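PDB 3AFE: flavin-dependent monooxygenase, oxygenase subunit HsaA from Mycobacterium tuberculosis, which probably hydroxylates the phenolic ring of the cholesterol breakdown product 3-HSA to the catechol 3,4-DHSA, using reduced FMN and molecular oxygen. Local coordinates for residues A[82-87]-A[139-144]; A[179-184]-A[192-197]. One frame throughout, in Å; residues are numbered along the deposited sequence.

Contact 1: A[82-87]-A[139-144]; sequences TGWVSS and WNWSSG
Trp84 and Ser143 make the one hydrogen bond between 82-87 and 139-144. Trp84 NE1 donates it to Ser143 OG, 2.9 Å away. The hydroxyl sits at the ring edge, only 7° out of the indole plane, although the bond is bent to 146° at the hydrogen. Ser143 OG also has a hydrogen bond with Ser192 OG, so the hydroxyl is gripped from two residues. CG of Trp84 stands anti to the backbone N (chi1 -176°), which carries the indole out from the helix to the serine.

Trp84, Trp141 and Ser143 are all FMN-binding residues by similarity. The contact therefore probably forms part of the flavin site, where a helix of the acyl-CoA dehydrogenase-like N-terminal domain meets segment 139-144.

The remaining contacts are apolar. The two indoles cross at about a right angle, and Trp84 CZ2 lies 3.9 Å from Trp141 CZ3. Val85 reaches the turn after the strand with a methyl, CG1 lying 3.8 Å from Gly144 CA. Val85 CA and Gly144 CA, 5.5 Å apart, are the nearest CA pair between the segments. Trp84 also packs against Ile241 and Ile245 of helix 233-266.

Contact 2: A[179-184]-A[192-197]; sequences KDVWYV and SNTLVV
The indole of Trp182 has Ser192 on one face and Val184 on the other. With CG anti to the backbone N (chi1 -160°), Trp182 brings its indole over Ser192. Ser192 CB stands 3.6 Å from the centroid of the six-membered ring and 6° off its normal, a CH-pi contact. Ser192 N lies over the same face, 3.4 Å above the plane toward the rim. Val184 CG2 lies 3.3 Å above the opposite face. At the edge, Trp182 NE1 is hydrogen-bonded to Leu187 O, and the ring meets Trp141 edge-to-face.

Lys179 and Thr194 form a hydrogen-bonded antiparallel pair. Lys179 N donates to Thr194 O at 2.8 Å, and Thr194 N returns a hydrogen bond to Lys179 O at 3.1 Å. Lys179 CB and Thr194 CB lie 4.0 Å apart on one face of the sheet. Segment 179-184 then leaves the sheet in an inverse gamma turn centred on Trp182. Asn193 lies against the backbone of 179-182, its CB 3.1 Å from Lys179 O. Val181 CG2 touches Thr194 OG1 at 3.5 Å.

Asp180 OD2 holds Arg34 in a salt bridge, and Tyr183 packs on Asn351 of the second subunit. Strand 193-198 runs between strands 177-179 and 132-142, antiparallel to both.

In the fold
Contact 1 is buried near the middle of the chain, whereas contact 2 is only partly buried and lies farther out, with three of its eight touching residues exposed. They meet in one sheet, where strands 132-142 and 193-198 are neighbours. Leu195 N is hydrogen-bonded to Trp139 O across these strands. The segments also touch through side chains beside the probable flavin site. In chemistry the contacts differ: 82-87 with 139-144 relies on side chains between a helix and segment 139-144, while 179-184 with 192-197 combines main-chain sheet pairing with ring packing. Both reach the second subunit, Trp141 and Val184 packing on its Leu349.

Contact 1: A[82-87]-A[139-144]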
loop_
_atom_site.group_PDB
_atom_site.type_symbol
_atom_site.label_atom_id
_atom_site.label_comp_id
_atom_site.label_asym_id
_atom_site.label_seq_id
_atom_site.Cartn_x
_atom_site.Cartn_y
_atom_site.Cartn_z
ATOM N N THR A 82 -11.051 -13.101 -24.823
ATOM C CA THR A 82 -12.390 -13.535 -25.176
ATOM C C THR A 82 -13.449 -12.867 -24.309
ATOM O O THR A 82 -14.478 -12.444 -24.819
ATOM C CB THR A 82 -12.514 -15.069 -25.099
ATOM O OG1 THR A 82 -11.623 -15.661 -26.058
ATOM C CG2 THR A 82 -13.953 -15.513 -25.384
ATOM N N GLY A 83 -13.187 -12.778 -23.006
ATOM C CA GLY A 83 -14.054 -12.069 -22.082
ATOM C C GLY A 83 -14.119 -10.603 -22.460
ATOM O O GLY A 83 -15.186 -9.994 -22.453
ATOM N N TRP A 84 -12.974 -10.036 -22.815
ATOM C CA TRP A 84 -12.914 -8.630 -23.190
ATOM C C TRP A 84 -13.772 -8.312 -24.419
ATOM O O TRP A 84 -14.685 -7.492 -24.353
ATOM C CB TRP A 84 -11.477 -8.237 -23.449
ATOM C CG TRP A 84 -11.282 -6.786 -23.761
ATOM C CD1 TRP A 84 -11.182 -6.223 -24.998
ATOM C CD2 TRP A 84 -11.134 -5.713 -22.819
ATOM N NE1 TRP A 84 -10.985 -4.873 -24.885
ATOM C CE2 TRP A 84 -10.953 -4.531 -23.561
ATOM C CE3 TRP A 84 -11.145 -5.640 -21.424
ATOM C CZ2 TRP A 84 -10.781 -3.289 -22.959
ATOM C CZ3 TRP A 84 -10.970 -4.405 -20.822
ATOM C CH2 TRP A 84 -10.795 -3.245 -21.588
ATOM N N VAL A 85 -13.476 -8.966 -25.535
ATOM C CA VAL A 85 -14.222 -8.752 -26.766
ATOM C C VAL A 85 -15.720 -9.034 -26.586
ATOM O O VAL A 85 -16.568 -8.274 -27.069
ATOM C CB VAL A 85 -13.659 -9.617 -27.913
ATOM C CG1 VAL A 85 -14.574 -9.556 -29.130
ATOM C CG2 VAL A 85 -12.251 -9.164 -28.275
ATOM N N SER A 86 -16.033 -10.114 -25.872
ATOM C CA SER A 86 -17.416 -10.555 -25.672
ATOM C C SER A 86 -18.281 -9.536 -24.959
ATOM O O SER A 86 -19.392 -9.248 -25.389
ATOM C CB SER A 86 -17.451 -11.861 -24.869
ATOM O OG SER A 86 -17.036 -12.958 -25.656
ATOM N N SER A 87 -17.786 -9.042 -23.834
ATOM C CA SER A 87 -18.482 -8.027 -23.071
ATOM C C SER A 87 -18.751 -6.806 -23.953
ATOM O O SER A 87 -19.881 -6.327 -24.037
ATOM C CB SER A 87 -17.650 -7.634 -21.850
ATOM O OG SER A 87 -18.166 -6.470 -21.239
ATOM N N TRP A 139 -10.211 6.123 -35.779
ATOM C CA TRP A 139 -10.563 5.680 -34.429
ATOM C C TRP A 139 -9.810 4.410 -34.045
ATOM O O TRP A 139 -9.938 3.377 -34.713
ATOM C CB TRP A 139 -12.070 5.422 -34.325
ATOM C CG TRP A 139 -12.899 6.662 -34.141
ATOM C CD1 TRP A 139 -13.276 7.230 -32.962
ATOM C CD2 TRP A 139 -13.468 7.476 -35.176
ATOM N NE1 TRP A 139 -14.034 8.354 -33.199
ATOM C CE2 TRP A 139 -14.165 8.524 -34.547
ATOM C CE3 TRP A 139 -13.451 7.422 -36.571
ATOM C CZ2 TRP A 139 -14.838 9.503 -35.264
ATOM C CZ3 TRP A 139 -14.120 8.399 -37.279
ATOM C CH2 TRP A 139 -14.800 9.425 -36.628
ATOM N N ASN A 140 -9.044 4.469 -32.961
ATOM C CA ASN A 140 -8.237 3.318 -32.585
ATOM C C ASN A 140 -8.911 2.395 -31.584
ATOM O O ASN A 140 -10.049 2.620 -31.176
ATOM C CB ASN A 140 -6.859 3.744 -32.086
ATOM C CG ASN A 140 -6.892 4.287 -30.683
ATOM O OD1 ASN A 140 -7.940 4.711 -30.193
ATOM N ND2 ASN A 140 -5.740 4.277 -30.019
ATOM N N TRP A 141 -8.203 1.336 -31.219
ATOM C CA TRP A 141 -8.650 0.447 -30.161
ATOM C C TRP A 141 -10.057 -0.119 -30.361
ATOM O O TRP A 141 -10.876 -0.077 -29.442
ATOM C CB TRP A 141 -8.592 1.183 -28.821
ATOM C CG TRP A 141 -7.438 0.799 -27.920
ATOM C CD1 TRP A 141 -6.194 1.384 -27.862
ATOM C CD2 TRP A 141 -7.444 -0.235 -26.915
ATOM N NE1 TRP A 141 -5.430 0.765 -26.894
ATOM C CE2 TRP A 141 -6.172 -0.228 -26.297
ATOM C CE3 TRP A 141 -8.403 -1.167 -26.478
ATOM C CZ2 TRP A 141 -5.833 -1.122 -25.266
ATOM C CZ3 TRP A 141 -8.062 -2.061 -25.459
ATOM C CH2 TRP A 141 -6.787 -2.030 -24.865
ATOM N N SER A 142 -10.350 -0.665 -31.532
ATOM C CA SER A 142 -11.681 -1.228 -31.723
ATOM C C SER A 142 -11.731 -2.737 -31.465
ATOM O O SER A 142 -11.627 -3.540 -32.382
ATOM C CB SER A 142 -12.248 -0.874 -33.101
ATOM O OG SER A 142 -13.646 -1.132 -33.127
ATOM N N SER A 143 -11.913 -3.120 -30.211
ATOM C CA SER A 143 -11.897 -4.534 -29.861
ATOM C C SER A 143 -12.939 -5.338 -30.642
ATOM O O SER A 143 -14.112 -4.952 -30.733
ATOM C CB SER A 143 -12.092 -4.716 -28.355
ATOM O OG SER A 143 -11.158 -3.932 -27.628
ATOM N N GLY A 144 -12.496 -6.456 -31.210
ATOM C CA GLY A 144 -13.360 -7.334 -31.983
ATOM C C GLY A 144 -13.844 -6.825 -33.342
ATOM O O GLY A 144 -14.700 -7.448 -33.960
#

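Contact 2: A[179-184]-A[192-197]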
loop_
_atom_site.group_PDB
_atom_site.type_symbol
_atom_site.label_atom_id
_atom_site.label_comp_id
_atom_site.label_asym_id
_atom_site.label_seq_id
_atom_site.Cartn_x
_atom_site.Cartn_y
_atom_site.Cartn_z
ATOM N N LYS A 179 -7.611 -0.919 -40.224
ATOM C CA LYS A 179 -6.158 -0.916 -40.298
ATOM C C LYS A 179 -5.605 -1.857 -39.226
ATOM O O LYS A 179 -5.994 -1.780 -38.056
ATOM C CB LYS A 179 -5.633 0.504 -40.077
ATOM C CG LYS A 179 -4.661 0.978 -41.139
ATOM C CD LYS A 179 -5.398 1.330 -42.426
ATOM C CE LYS A 179 -4.456 1.369 -43.632
ATOM N NZ LYS A 179 -3.536 2.545 -43.635
ATOM N N ASP A 180 -4.710 -2.757 -39.612
ATOM C CA ASP A 180 -4.172 -3.712 -38.645
ATOM C C ASP A 180 -2.935 -3.158 -37.953
ATOM O O ASP A 180 -1.889 -2.973 -38.577
ATOM C CB ASP A 180 -3.862 -5.062 -39.293
ATOM C CG ASP A 180 -3.409 -6.100 -38.280
ATOM O OD1 ASP A 180 -3.093 -5.716 -37.133
ATOM O OD2 ASP A 180 -3.370 -7.299 -38.621
ATOM N N VAL A 181 -3.064 -2.895 -36.658
ATOM C CA VAL A 181 -1.981 -2.293 -35.892
ATOM C C VAL A 181 -1.853 -2.892 -34.488
ATOM O O VAL A 181 -1.159 -2.346 -33.633
ATOM C CB VAL A 181 -2.187 -0.779 -35.761
ATOM C CG1 VAL A 181 -2.193 -0.132 -37.125
ATOM C CG2 VAL A 181 -3.487 -0.494 -35.030
ATOM N N TRP A 182 -2.519 -4.019 -34.264
ATOM C CA TRP A 182 -2.609 -4.615 -32.946
ATOM C C TRP A 182 -1.395 -5.479 -32.600
ATOM O O TRP A 182 -1.399 -6.689 -32.815
ATOM C CB TRP A 182 -3.890 -5.441 -32.838
ATOM C CG TRP A 182 -4.311 -5.708 -31.415
ATOM C CD1 TRP A 182 -4.614 -6.915 -30.864
ATOM C CD2 TRP A 182 -4.466 -4.743 -30.374
ATOM N NE1 TRP A 182 -4.961 -6.760 -29.547
ATOM C CE2 TRP A 182 -4.877 -5.435 -29.220
ATOM C CE3 TRP A 182 -4.303 -3.357 -30.308
ATOM C CZ2 TRP A 182 -5.117 -4.790 -28.006
ATOM C CZ3 TRP A 182 -4.542 -2.714 -29.109
ATOM C CH2 TRP A 182 -4.946 -3.430 -27.971
ATOM N N TYR A 183 -0.365 -4.849 -32.047
ATOM C CA TYR A 183 0.855 -5.555 -31.683
ATOM C C TYR A 183 1.237 -5.159 -30.280
ATOM O O TYR A 183 2.082 -4.278 -30.064
ATOM C CB TYR A 183 1.967 -5.236 -32.680
ATOM C CG TYR A 183 1.599 -5.712 -34.061
ATOM C CD1 TYR A 183 1.622 -7.069 -34.372
ATOM C CD2 TYR A 183 1.193 -4.814 -35.042
ATOM C CE1 TYR A 183 1.265 -7.521 -35.624
ATOM C CE2 TYR A 183 0.836 -5.254 -36.303
ATOM C CZ TYR A 183 0.872 -6.611 -36.589
ATOM O OH TYR A 183 0.514 -7.055 -37.839
ATOM N N VAL A 184 0.603 -5.820 -29.322
ATOM C CA VAL A 184 0.626 -5.339 -27.945
ATOM C C VAL A 184 1.115 -6.357 -26.914
ATOM O O VAL A 184 1.277 -7.551 -27.212
ATOM C CB VAL A 184 -0.757 -4.805 -27.546
ATOM C CG1 VAL A 184 -1.015 -3.470 -28.241
ATOM C CG2 VAL A 184 -1.836 -5.811 -27.893
ATOM N N SER A 192 -7.877 -5.352 -31.351
ATOM C CA SER A 192 -8.452 -4.024 -31.196
ATOM C C SER A 192 -7.845 -3.043 -32.190
ATOM O O SER A 192 -7.090 -2.151 -31.806
ATOM C CB SER A 192 -8.249 -3.528 -29.764
ATOM O OG SER A 192 -8.830 -4.440 -28.846
ATOM N N ASN A 193 -8.199 -3.208 -33.463
ATOM C CA ASN A 193 -7.569 -2.456 -34.541
ATOM C C ASN A 193 -8.204 -1.099 -34.833
ATOM O O ASN A 193 -9.138 -0.682 -34.161
ATOM C CB ASN A 193 -7.491 -3.308 -35.812
ATOM C CG ASN A 193 -6.498 -4.445 -35.683
ATOM O OD1 ASN A 193 -6.835 -5.608 -35.890
ATOM N ND2 ASN A 193 -5.274 -4.112 -35.321
ATOM N N THR A 194 -7.679 -0.424 -35.848
ATOM C CA THR A 194 -8.017 0.966 -36.114
ATOM C C THR A 194 -9.043 1.118 -37.242
ATOM O O THR A 194 -9.040 0.362 -38.215
ATOM C CB THR A 194 -6.749 1.778 -36.415
ATOM O OG1 THR A 194 -6.014 1.962 -35.198
ATOM C CG2 THR A 194 -7.104 3.138 -36.993
ATOM N N LEU A 195 -9.926 2.099 -37.083
ATOM C CA LEU A 195 -11.033 2.332 -37.999
ATOM C C LEU A 195 -10.847 3.680 -38.688
ATOM O O LEU A 195 -10.784 4.725 -38.021
ATOM C CB LEU A 195 -12.350 2.331 -37.221
ATOM C CG LEU A 195 -12.602 1.108 -36.339
ATOM C CD1 LEU A 195 -13.907 1.248 -35.561
ATOM C CD2 LEU A 195 -12.616 -0.139 -37.196
ATOM N N VAL A 196 -10.740 3.659 -40.014
ATOM C CA VAL A 196 -10.565 4.898 -40.765
ATOM C C VAL A 196 -11.811 5.207 -41.577
ATOM O O VAL A 196 -12.304 4.363 -42.335
ATOM C CB VAL A 196 -9.339 4.851 -41.692
ATOM C CG1 VAL A 196 -9.137 6.208 -42.377
ATOM C CG2 VAL A 196 -8.089 4.433 -40.905
ATOM N N VAL A 197 -12.314 6.423 -41.398
ATOM C CA VAL A 197 -13.556 6.877 -42.013
ATOM C C VAL A 197 -13.308 8.208 -42.712
ATOM O O VAL A 197 -12.942 9.196 -42.067
ATOM C CB VAL A 197 -14.661 7.097 -40.952
ATOM C CG1 VAL A 197 -15.960 7.497 -41.623
ATOM C CG2 VAL A 197 -14.853 5.857 -40.097
#